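Flavodoxin (Lactobacillus reuteri, PDB 5VEG) binds flavin mononucleotide and probably serves as a low-potential electron donor to redox enzymes, in association with a propanediol-utilising bacterial microcompartment. Local coordinates at residues E66-F75 / E96-T107; G111-S119 / L165-A176. All coordinates share one frame; numbering follows the deposited sequence.

Interaction 1: E66-F75 / E96-T107; sequences EISQTDVADF and EGLDFYDDLQST. With CD (cadmium ion), chain E; NA (sodium ion), chain F.
Phe100 of helix 98-105 is gripped from several directions by residues of 66-75 in an apolar contact on one side of the central sheet, between the chain just past strand 60-66 and the helix that follows strand 80-85. Val72 CG2 sits over the centre of the Phe100 ring, 3.8 Å from its centroid, while Ile67 lays CG1 on the opposite face, 3.7 Å from Phe100 CG. With CG anti to the backbone N (chi1 -171°), the ring reaches down between these two branches, and its CZ points into the face of Phe75 in a T-shaped pair, centroids 5.0 Å apart and planes at 67°. Thr70 O lies at the ring edge, 3.5 Å from Phe100 CD2. Val72 also turns CG1 to Thr107 OG1, whose hydroxyl is bonded back to Asp103 O.

Polar links are made through water at the outer side. One water accepts from Val72 N and donates to Asp103 OD2, the same oxygen that binds cadmium at 2.4 Å; Asp99 holds that ion with both carboxylate oxygens. Beneath, Phe100 rests on Val83 and Phe75 on Leu81, both of strand 80-85. The arrangement is typical of the flavodoxin-like alpha/beta/alpha sandwich, where connections between parallel strands cover a sheet face; here Asp99 and Asp103 of helix 98-105 also bind a cadmium ion on the outer side of the contact.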
loop_
_atom_site.group_PDB
_atom_site.type_symbol
_atom_site.label_atom_id
_atom_site.label_comp_id
_atom_site.label_asym_id
_atom_site.label_seq_id
_atom_site.Cartn_x
_atom_site.Cartn_y
_atom_site.Cartn_z
ATOM N N GLU A 66 4.725 1.152 -10.356
ATOM C CA GLU A 66 5.798 0.581 -9.550
ATOM C C GLU A 66 6.526 1.689 -8.793
ATOM O O GLU A 66 6.659 2.818 -9.278
ATOM C CB GLU A 66 6.788 -0.188 -10.431
ATOM C CG GLU A 66 7.799 -1.064 -9.663
ATOM C CD GLU A 66 9.111 -0.348 -9.436
ATOM O OE1 GLU A 66 9.702 -0.520 -8.355
ATOM O OE2 GLU A 66 9.551 0.411 -10.333
ATOM N N ILE A 67 7.015 1.350 -7.598
ATOM C CA ILE A 67 7.467 2.386 -6.673
ATOM C C ILE A 67 8.683 3.131 -7.221
ATOM O O ILE A 67 8.800 4.348 -7.053
ATOM C CB ILE A 67 7.733 1.782 -5.282
ATOM C CG1 ILE A 67 7.869 2.880 -4.229
ATOM C CG2 ILE A 67 8.955 0.854 -5.285
ATOM C CD1 ILE A 67 7.556 2.380 -2.815
ATOM N N SER A 68 9.595 2.431 -7.892
ATOM C CA SER A 68 10.816 3.089 -8.342
ATOM C C SER A 68 10.577 4.019 -9.525
ATOM O O SER A 68 11.430 4.867 -9.795
ATOM C CB SER A 68 11.884 2.065 -8.713
ATOM O OG SER A 68 11.714 1.628 -10.049
ATOM N N GLN A 69 9.450 3.882 -10.228
ATOM C CA GLN A 69 9.085 4.778 -11.322
ATOM C C GLN A 69 8.084 5.853 -10.906
ATOM O O GLN A 69 7.475 6.482 -11.775
ATOM C CB GLN A 69 8.489 3.983 -12.489
ATOM C CG GLN A 69 9.323 2.820 -12.970
ATOM C CD GLN A 69 10.304 3.218 -14.048
ATOM O OE1 GLN A 69 10.967 4.254 -13.949
ATOM N NE2 GLN A 69 10.415 2.389 -15.083
ATOM N N THR A 70 7.870 6.061 -9.610
ATOM C CA THR A 70 6.805 6.933 -9.130
ATOM C C THR A 70 7.398 7.996 -8.224
ATOM O O THR A 70 8.182 7.680 -7.323
ATOM C CB THR A 70 5.727 6.139 -8.378
ATOM O OG1 THR A 70 5.323 5.013 -9.167
ATOM C CG2 THR A 70 4.515 7.010 -8.090
ATOM N N ASP A 71 7.039 9.253 -8.477
ATOM C CA ASP A 71 7.392 10.352 -7.594
ATOM C C ASP A 71 6.233 10.640 -6.647
ATOM O O ASP A 71 5.068 10.642 -7.056
ATOM C CB ASP A 71 7.758 11.602 -8.397
ATOM C CG ASP A 71 8.943 11.362 -9.332
ATOM O OD1 ASP A 71 10.009 10.921 -8.834
ATOM O OD2 ASP A 71 8.804 11.597 -10.559
ATOM N N VAL A 72 6.558 10.862 -5.370
ATOM C CA VAL A 72 5.527 11.171 -4.386
ATOM C C VAL A 72 4.692 12.370 -4.819
ATOM O O VAL A 72 3.478 12.398 -4.598
ATOM C CB VAL A 72 6.162 11.396 -2.998
ATOM C CG1 VAL A 72 5.149 12.017 -2.026
ATOM C CG2 VAL A 72 6.718 10.067 -2.439
ATOM N N ALA A 73 5.311 13.364 -5.464
ATOM C CA ALA A 73 4.557 14.540 -5.899
ATOM C C ALA A 73 3.413 14.162 -6.834
ATOM O O ALA A 73 2.348 14.787 -6.800
ATOM C CB ALA A 73 5.487 15.549 -6.579
ATOM N N ASP A 74 3.606 13.141 -7.680
ATOM C CA ASP A 74 2.507 12.690 -8.536
ATOM C C ASP A 74 1.540 11.793 -7.781
ATOM O O ASP A 74 0.316 11.928 -7.920
ATOM C CB ASP A 74 3.065 11.973 -9.768
ATOM C CG ASP A 74 3.943 12.887 -10.615
ATOM O OD1 ASP A 74 3.523 14.036 -10.867
ATOM O OD2 ASP A 74 5.052 12.481 -11.007
ATOM N N PHE A 75 2.093 10.873 -6.984
ATOM C CA PHE A 75 1.320 9.946 -6.159
ATOM C C PHE A 75 0.279 10.667 -5.315
ATOM O O PHE A 75 -0.895 10.280 -5.283
ATOM C CB PHE A 75 2.308 9.177 -5.270
ATOM C CG PHE A 75 1.685 8.175 -4.332
ATOM C CD1 PHE A 75 1.134 6.998 -4.819
ATOM C CD2 PHE A 75 1.745 8.367 -2.952
ATOM C CE1 PHE A 75 0.592 6.056 -3.957
ATOM C CE2 PHE A 75 1.203 7.420 -2.073
ATOM C CZ PHE A 75 0.630 6.268 -2.584
ATOM N N GLU A 96 14.768 0.031 -3.799
ATOM C CA GLU A 96 14.176 0.883 -4.820
ATOM C C GLU A 96 13.043 1.764 -4.290
ATOM O O GLU A 96 12.570 2.637 -5.032
ATOM C CB GLU A 96 13.663 0.019 -5.975
ATOM C CG GLU A 96 12.434 -0.846 -5.650
ATOM C CD GLU A 96 12.789 -2.254 -5.146
ATOM O OE1 GLU A 96 13.870 -2.443 -4.565
ATOM O OE2 GLU A 96 11.973 -3.175 -5.330
ATOM N N GLY A 97 12.600 1.562 -3.044
ATOM C CA GLY A 97 11.519 2.342 -2.463
ATOM C C GLY A 97 11.946 3.275 -1.343
ATOM O O GLY A 97 11.107 3.959 -0.746
ATOM N N LEU A 98 13.249 3.342 -1.058
ATOM C CA LEU A 98 13.704 4.131 0.086
ATOM C C LEU A 98 13.476 5.616 -0.139
ATOM O O LEU A 98 13.085 6.341 0.780
ATOM C CB LEU A 98 15.183 3.859 0.364
ATOM C CG LEU A 98 15.452 2.475 0.965
ATOM C CD1 LEU A 98 16.948 2.163 0.860
ATOM C CD2 LEU A 98 14.982 2.423 2.406
ATOM N N ASP A 99 13.710 6.085 -1.358
ATOM C CA ASP A 99 13.504 7.500 -1.640
ATOM C C ASP A 99 12.032 7.881 -1.531
ATOM O O ASP A 99 11.675 8.855 -0.850
ATOM C CB ASP A 99 14.039 7.823 -3.020
ATOM C CG ASP A 99 13.790 9.250 -3.379
ATOM O OD1 ASP A 99 14.216 10.113 -2.590
ATOM O OD2 ASP A 99 13.126 9.483 -4.398
ATOM N N PHE A 100 11.165 7.112 -2.197
ATOM C CA PHE A 100 9.720 7.275 -2.074
ATOM C C PHE A 100 9.282 7.281 -0.618
ATOM O O PHE A 100 8.507 8.145 -0.196
ATOM C CB PHE A 100 9.027 6.147 -2.846
ATOM C CG PHE A 100 7.527 6.304 -2.985
ATOM C CD1 PHE A 100 6.674 5.979 -1.932
ATOM C CD2 PHE A 100 6.973 6.701 -4.188
ATOM C CE1 PHE A 100 5.300 6.087 -2.075
ATOM C CE2 PHE A 100 5.604 6.797 -4.339
ATOM C CZ PHE A 100 4.770 6.493 -3.284
ATOM N N TYR A 101 9.750 6.293 0.156
ATOM C CA TYR A 101 9.426 6.213 1.578
ATOM C C TYR A 101 9.828 7.490 2.313
ATOM O O TYR A 101 9.036 8.059 3.070
ATOM C CB TYR A 101 10.121 4.989 2.184
ATOM C CG TYR A 101 10.161 4.913 3.697
ATOM C CD1 TYR A 101 9.022 4.578 4.430
ATOM C CD2 TYR A 101 11.351 5.113 4.392
ATOM C CE1 TYR A 101 9.066 4.470 5.814
ATOM C CE2 TYR A 101 11.407 5.012 5.776
ATOM C CZ TYR A 101 10.265 4.684 6.484
ATOM O OH TYR A 101 10.320 4.590 7.861
ATOM N N ASP A 102 11.069 7.947 2.108
ATOM C CA ASP A 102 11.536 9.173 2.754
ATOM C C ASP A 102 10.737 10.390 2.290
ATOM O O ASP A 102 10.302 11.211 3.112
ATOM C CB ASP A 102 13.033 9.354 2.483
ATOM C CG ASP A 102 13.608 10.604 3.141
ATOM O OD1 ASP A 102 13.487 10.753 4.377
ATOM O OD2 ASP A 102 14.193 11.438 2.416
ATOM N N ASP A 103 10.501 10.509 0.980
ATOM C CA ASP A 103 9.719 11.638 0.477
ATOM C C ASP A 103 8.302 11.645 1.034
ATOM O O ASP A 103 7.722 12.716 1.245
ATOM C CB ASP A 103 9.663 11.607 -1.044
ATOM C CG ASP A 103 11.004 11.875 -1.684
ATOM O OD1 ASP A 103 11.989 12.198 -0.976
ATOM O OD2 ASP A 103 11.052 11.755 -2.912
ATOM N N LEU A 104 7.728 10.464 1.260
ATOM C CA LEU A 104 6.376 10.370 1.801
ATOM C C LEU A 104 6.270 11.083 3.144
ATOM O O LEU A 104 5.357 11.892 3.366
ATOM C CB LEU A 104 5.997 8.898 1.944
ATOM C CG LEU A 104 4.551 8.437 1.882
ATOM C CD1 LEU A 104 3.904 8.898 0.585
ATOM C CD2 LEU A 104 4.540 6.893 2.001
ATOM N N GLN A 105 7.215 10.809 4.044
ATOM C CA GLN A 105 7.214 11.415 5.373
ATOM C C GLN A 105 7.479 12.909 5.356
ATOM O O GLN A 105 7.158 13.587 6.335
ATOM C CB GLN A 105 8.265 10.771 6.262
ATOM C CG GLN A 105 8.432 9.313 6.067
ATOM C CD GLN A 105 9.697 8.804 6.718
ATOM O OE1 GLN A 105 10.377 7.938 6.173
ATOM N NE2 GLN A 105 10.022 9.339 7.885
ATOM N N SER A 106 8.081 13.434 4.297
ATOM C CA SER A 106 8.343 14.860 4.207
ATOM C C SER A 106 7.184 15.629 3.596
ATOM O O SER A 106 7.251 16.860 3.523
ATOM C CB SER A 106 9.620 15.114 3.389
ATOM O OG SER A 106 10.670 14.247 3.793
ATOM N N THR A 107 6.125 14.946 3.166
ATOM C CA THR A 107 5.013 15.581 2.478
ATOM C C THR A 107 3.825 15.739 3.420
ATOM O O THR A 107 3.544 14.855 4.232
ATOM C CB THR A 107 4.618 14.760 1.249
ATOM O OG1 THR A 107 5.791 14.484 0.474
ATOM C CG2 THR A 107 3.639 15.520 0.381
HETATM CD CD CD E . 13.205 12.006 -3.959
HETATM NA NA NA F . 16.021 11.226 -1.609
HETATM O O HOH W 1 9.714 -2.926 -7.161
HETATM O O HOH W 2 10.690 8.876 -5.566
HETATM O O HOH W 3 9.404 10.814 -4.639
HETATM O O HOH W 4 14.331 11.700 -0.217
HETATM O O HOH W 5 11.718 12.193 -6.026
#

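Interaction 2: G111-S119 / L165-A176; sequences GKVYGVAGS and LNKFAEGLVKTA. With FMN (flavin mononucleotide), chain D.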
loop_
_atom_site.group_PDB
_atom_site.type_symbol
_atom_site.label_atom_id
_atom_site.label_comp_id
_atom_site.label_asym_id
_atom_site.label_seq_id
_atom_site.Cartn_x
_atom_site.Cartn_y
_atom_site.Cartn_z
ATOM N N GLY A 111 -5.725 15.237 4.895
ATOM C CA GLY A 111 -6.860 15.029 4.021
ATOM C C GLY A 111 -6.756 13.826 3.103
ATOM O O GLY A 111 -7.741 13.486 2.435
ATOM N N LYS A 112 -5.599 13.177 3.024
ATOM C CA LYS A 112 -5.473 11.980 2.204
ATOM C C LYS A 112 -5.813 10.750 3.040
ATOM O O LYS A 112 -5.532 10.710 4.236
ATOM C CB LYS A 112 -4.064 11.860 1.619
ATOM C CG LYS A 112 -3.605 13.109 0.837
ATOM C CD LYS A 112 -4.538 13.416 -0.339
ATOM C CE LYS A 112 -4.058 14.643 -1.128
ATOM N NZ LYS A 112 -4.490 14.622 -2.552
ATOM N N VAL A 113 -6.442 9.763 2.396
ATOM C CA VAL A 113 -6.794 8.486 3.004
ATOM C C VAL A 113 -5.803 7.437 2.511
ATOM O O VAL A 113 -5.501 7.375 1.314
ATOM C CB VAL A 113 -8.238 8.094 2.650
ATOM C CG1 VAL A 113 -8.540 6.617 3.036
ATOM C CG2 VAL A 113 -9.219 9.063 3.304
ATOM N N TYR A 114 -5.265 6.636 3.421
ATOM C CA TYR A 114 -4.202 5.728 3.034
ATOM C C TYR A 114 -4.462 4.330 3.562
ATOM O O TYR A 114 -5.247 4.118 4.491
ATOM C CB TYR A 114 -2.813 6.210 3.507
ATOM C CG TYR A 114 -2.527 5.919 4.959
ATOM C CD1 TYR A 114 -1.948 4.707 5.351
ATOM C CD2 TYR A 114 -2.838 6.849 5.947
ATOM C CE1 TYR A 114 -1.696 4.440 6.668
ATOM C CE2 TYR A 114 -2.575 6.587 7.277
ATOM C CZ TYR A 114 -2.011 5.373 7.627
ATOM O OH TYR A 114 -1.749 5.087 8.947
ATOM N N GLY A 115 -3.788 3.377 2.935
ATOM C CA GLY A 115 -3.777 2.004 3.415
ATOM C C GLY A 115 -2.486 1.369 2.964
ATOM O O GLY A 115 -1.912 1.755 1.943
ATOM N N VAL A 116 -1.996 0.415 3.744
ATOM C CA VAL A 116 -0.752 -0.262 3.401
ATOM C C VAL A 116 -0.989 -1.765 3.449
ATOM O O VAL A 116 -1.710 -2.269 4.321
ATOM C CB VAL A 116 0.414 0.161 4.330
ATOM C CG1 VAL A 116 1.682 -0.555 3.918
ATOM C CG2 VAL A 116 0.675 1.670 4.245
ATOM N N ALA A 117 -0.415 -2.479 2.482
ATOM C CA ALA A 117 -0.556 -3.926 2.427
ATOM C C ALA A 117 0.768 -4.520 1.970
ATOM O O ALA A 117 1.621 -3.825 1.412
ATOM C CB ALA A 117 -1.720 -4.336 1.500
ATOM N N GLY A 118 0.956 -5.815 2.217
ATOM C CA GLY A 118 2.191 -6.442 1.804
ATOM C C GLY A 118 2.084 -7.950 1.790
ATOM O O GLY A 118 1.327 -8.543 2.563
ATOM N N SER A 119 2.832 -8.558 0.885
ATOM C CA SER A 119 3.064 -9.995 0.921
ATOM C C SER A 119 4.475 -10.217 1.447
ATOM O O SER A 119 5.422 -9.561 0.999
ATOM C CB SER A 119 2.905 -10.627 -0.465
ATOM O OG SER A 119 3.570 -11.884 -0.520
ATOM N N LEU A 165 -8.377 -8.096 1.309
ATOM C CA LEU A 165 -8.048 -6.947 0.469
ATOM C C LEU A 165 -9.296 -6.244 -0.064
ATOM O O LEU A 165 -9.242 -5.051 -0.378
ATOM C CB LEU A 165 -7.146 -7.378 -0.687
ATOM C CG LEU A 165 -5.720 -7.795 -0.281
ATOM C CD1 LEU A 165 -4.991 -8.410 -1.471
ATOM C CD2 LEU A 165 -4.919 -6.626 0.299
ATOM N N ASN A 166 -10.422 -6.946 -0.156
ATOM C CA ASN A 166 -11.664 -6.280 -0.536
ATOM C C ASN A 166 -12.202 -5.419 0.596
ATOM O O ASN A 166 -12.651 -4.293 0.362
ATOM C CB ASN A 166 -12.705 -7.315 -0.955
ATOM C CG ASN A 166 -12.708 -7.553 -2.435
ATOM O OD1 ASN A 166 -12.020 -8.449 -2.933
ATOM N ND2 ASN A 166 -13.474 -6.741 -3.163
ATOM N N LYS A 167 -12.200 -5.936 1.828
ATOM C CA LYS A 167 -12.597 -5.101 2.959
ATOM C C LYS A 167 -11.664 -3.905 3.108
ATOM O O LYS A 167 -12.115 -2.787 3.394
ATOM C CB LYS A 167 -12.628 -5.935 4.242
ATOM C CG LYS A 167 -13.733 -6.995 4.233
ATOM C CD LYS A 167 -13.572 -8.041 5.342
ATOM C CE LYS A 167 -14.846 -8.884 5.504
ATOM N NZ LYS A 167 -14.679 -10.021 6.454
ATOM N N PHE A 168 -10.357 -4.136 2.948
ATOM C CA PHE A 168 -9.369 -3.065 2.865
ATOM C C PHE A 168 -9.830 -1.970 1.903
ATOM O O PHE A 168 -9.970 -0.808 2.296
ATOM C CB PHE A 168 -8.040 -3.692 2.438
ATOM C CG PHE A 168 -6.888 -2.734 2.276
ATOM C CD1 PHE A 168 -6.203 -2.242 3.383
ATOM C CD2 PHE A 168 -6.420 -2.424 1.009
ATOM C CE1 PHE A 168 -5.117 -1.408 3.230
ATOM C CE2 PHE A 168 -5.318 -1.584 0.833
ATOM C CZ PHE A 168 -4.659 -1.082 1.943
ATOM N N ALA A 169 -10.132 -2.339 0.651
ATOM C CA ALA A 169 -10.585 -1.356 -0.338
ATOM C C ALA A 169 -11.891 -0.683 0.074
ATOM O O ALA A 169 -12.048 0.533 -0.095
ATOM C CB ALA A 169 -10.755 -2.022 -1.701
ATOM N N GLU A 170 -12.857 -1.463 0.582
ATOM C CA GLU A 170 -14.113 -0.885 1.048
ATOM C C GLU A 170 -13.871 0.135 2.151
ATOM O O GLU A 170 -14.509 1.196 2.178
ATOM C CB GLU A 170 -15.048 -1.992 1.548
ATOM C CG GLU A 170 -15.487 -2.994 0.487
ATOM C CD GLU A 170 -16.207 -4.192 1.090
ATOM O OE1 GLU A 170 -16.120 -5.304 0.519
ATOM O OE2 GLU A 170 -16.851 -4.015 2.147
ATOM N N GLY A 171 -12.952 -0.172 3.071
ATOM C CA GLY A 171 -12.631 0.762 4.137
ATOM C C GLY A 171 -12.070 2.075 3.619
ATOM O O GLY A 171 -12.437 3.151 4.101
ATOM N N LEU A 172 -11.166 2.005 2.639
ATOM C CA LEU A 172 -10.576 3.218 2.084
ATOM C C LEU A 172 -11.649 4.098 1.454
ATOM O O LEU A 172 -11.695 5.308 1.693
ATOM C CB LEU A 172 -9.505 2.866 1.048
ATOM C CG LEU A 172 -8.342 1.942 1.448
ATOM C CD1 LEU A 172 -7.546 1.534 0.214
ATOM C CD2 LEU A 172 -7.448 2.612 2.483
ATOM N N VAL A 173 -12.529 3.490 0.654
ATOM C CA VAL A 173 -13.573 4.247 -0.038
ATOM C C VAL A 173 -14.507 4.903 0.969
ATOM O O VAL A 173 -14.764 6.111 0.907
ATOM C CB VAL A 173 -14.342 3.334 -1.011
ATOM C CG1 VAL A 173 -15.482 4.108 -1.685
ATOM C CG2 VAL A 173 -13.409 2.781 -2.055
ATOM N N LYS A 174 -15.024 4.127 1.922
ATOM C CA LYS A 174 -15.925 4.725 2.901
ATOM C C LYS A 174 -15.233 5.840 3.679
ATOM O O LYS A 174 -15.812 6.918 3.883
ATOM C CB LYS A 174 -16.484 3.654 3.838
ATOM C CG LYS A 174 -17.604 2.791 3.210
ATOM C CD LYS A 174 -18.249 3.437 1.956
ATOM C CE LYS A 174 -19.406 4.395 2.276
ATOM N NZ LYS A 174 -19.640 5.363 1.157
ATOM N N THR A 175 -13.970 5.626 4.068
ATOM C CA THR A 175 -13.230 6.663 4.781
ATOM C C THR A 175 -13.052 7.905 3.917
ATOM O O THR A 175 -13.227 9.032 4.394
ATOM C CB THR A 175 -11.868 6.115 5.234
ATOM O OG1 THR A 175 -12.070 4.987 6.087
ATOM C CG2 THR A 175 -11.076 7.150 6.004
ATOM N N ALA A 176 -12.707 7.722 2.637
ATOM C CA ALA A 176 -12.472 8.862 1.761
ATOM C C ALA A 176 -13.758 9.535 1.309
ATOM O O ALA A 176 -13.724 10.709 0.941
ATOM C CB ALA A 176 -11.670 8.438 0.533
HETATM N N1 FMN D . 9.472 -11.602 4.205
HETATM C C2 FMN D . 9.164 -10.957 5.385
HETATM O O2 FMN D . 7.988 -10.770 5.683
HETATM N N3 FMN D . 10.167 -10.538 6.234
HETATM C C4 FMN D . 11.491 -10.759 5.913
HETATM O O4 FMN D . 12.360 -10.369 6.685
HETATM C C4A FMN D . 11.817 -11.415 4.726
HETATM N N5 FMN D . 13.137 -11.649 4.379
HETATM C C5A FMN D . 13.415 -12.301 3.183
HETATM C C6 FMN D . 14.737 -12.557 2.805
HETATM C C7 FMN D . 15.012 -13.216 1.601
HETATM C C7M FMN D . 16.431 -13.498 1.188
HETATM C C8 FMN D . 13.970 -13.630 0.779
HETATM C C8M FMN D . 14.270 -14.342 -0.512
HETATM C C9 FMN D . 12.651 -13.384 1.150
HETATM C C9A FMN D . 12.384 -12.711 2.342
HETATM N N10 FMN D . 11.074 -12.466 2.686
HETATM C C10 FMN D . 10.793 -11.834 3.877
HETATM C "C1'" FMN D . 9.974 -12.972 1.801
HETATM C "C2'" FMN D . 9.405 -12.028 0.750
HETATM O "O2'" FMN D . 8.965 -10.858 1.390
HETATM C "C3'" FMN D . 8.197 -12.766 0.200
HETATM O "O3'" FMN D . 8.584 -13.901 -0.551
HETATM C "C4'" FMN D . 7.318 -11.886 -0.665
HETATM O "O4'" FMN D . 6.185 -12.630 -1.037
HETATM C "C5'" FMN D . 8.050 -11.481 -1.934
HETATM O "O5'" FMN D . 7.236 -10.521 -2.574
HETATM P P FMN D . 7.448 -10.170 -4.133
HETATM O O1P FMN D . 7.118 -11.408 -4.938
HETATM O O2P FMN D . 6.462 -9.064 -4.464
HETATM O O3P FMN D . 8.873 -9.787 -4.393
#
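Val113 and Ala176 begin an apolar seam in which helix 165-176 runs nearly antiparallel to strand 113-119, at 166° with the axes 8.4 Å apart. Val113 spreads its two methyls over the helix end: CG2 lies 3.8 Å from Ala176 CB, and CG1 faces Leu172 O and Thr175 CG2. At the far end Ala117 CB meets Leu165 CD2 at 4.1 Å.

Between them, side chains press on the strand backbone. Phe168, its CG anti to the backbone N (chi1 179°), points its ring edge at the strand, CZ 3.4 Å from Gly115 C, and Leu172 CD2 comes to 3.3 Å from Tyr114 O. A CB on Gly115 would collide with both.

Hydrogen bonds lie within the helix or lead elsewhere. Thr175 OG1 donates to Gly171 O at 2.7 Å, opposite Thr175 N across that carbonyl plane, and is also hydrogen-bonded to Gly147 O of strand 145-154. A valine here would probably leave Gly171 O with one donor fewer and lose the hydroxyl link to Gly147 O. Beyond the seam, Ser119 OG accepts from FMN O4' at 2.8 Å. A C-terminal helix running nearly antiparallel along a strand of the parallel sheet is characteristic of the flavodoxin fold.

Interactions 1 and 2 lie on opposite sides of the chain's centre, their own centres about 18 Å apart, on the two faces of the five-stranded parallel sheet. They are in series along the chain: helix 98-105 of interaction 1 leads into strand 113-120 of interaction 2, and no other touch joins them. Phe135 of helix 130-141 touches Ile67 and Leu104 of interaction 1 and also Val116 of strand 113-120, whose side chain points away from helix 165-176. Of the two, interaction 2 holds the hydrogen bond to the flavin, from ribityl O4' to Ser119; in interaction 1 the Glu96 side chain stays about 7 Å, nearest atoms, from FMN. The cadmium site belongs to interaction 1 alone.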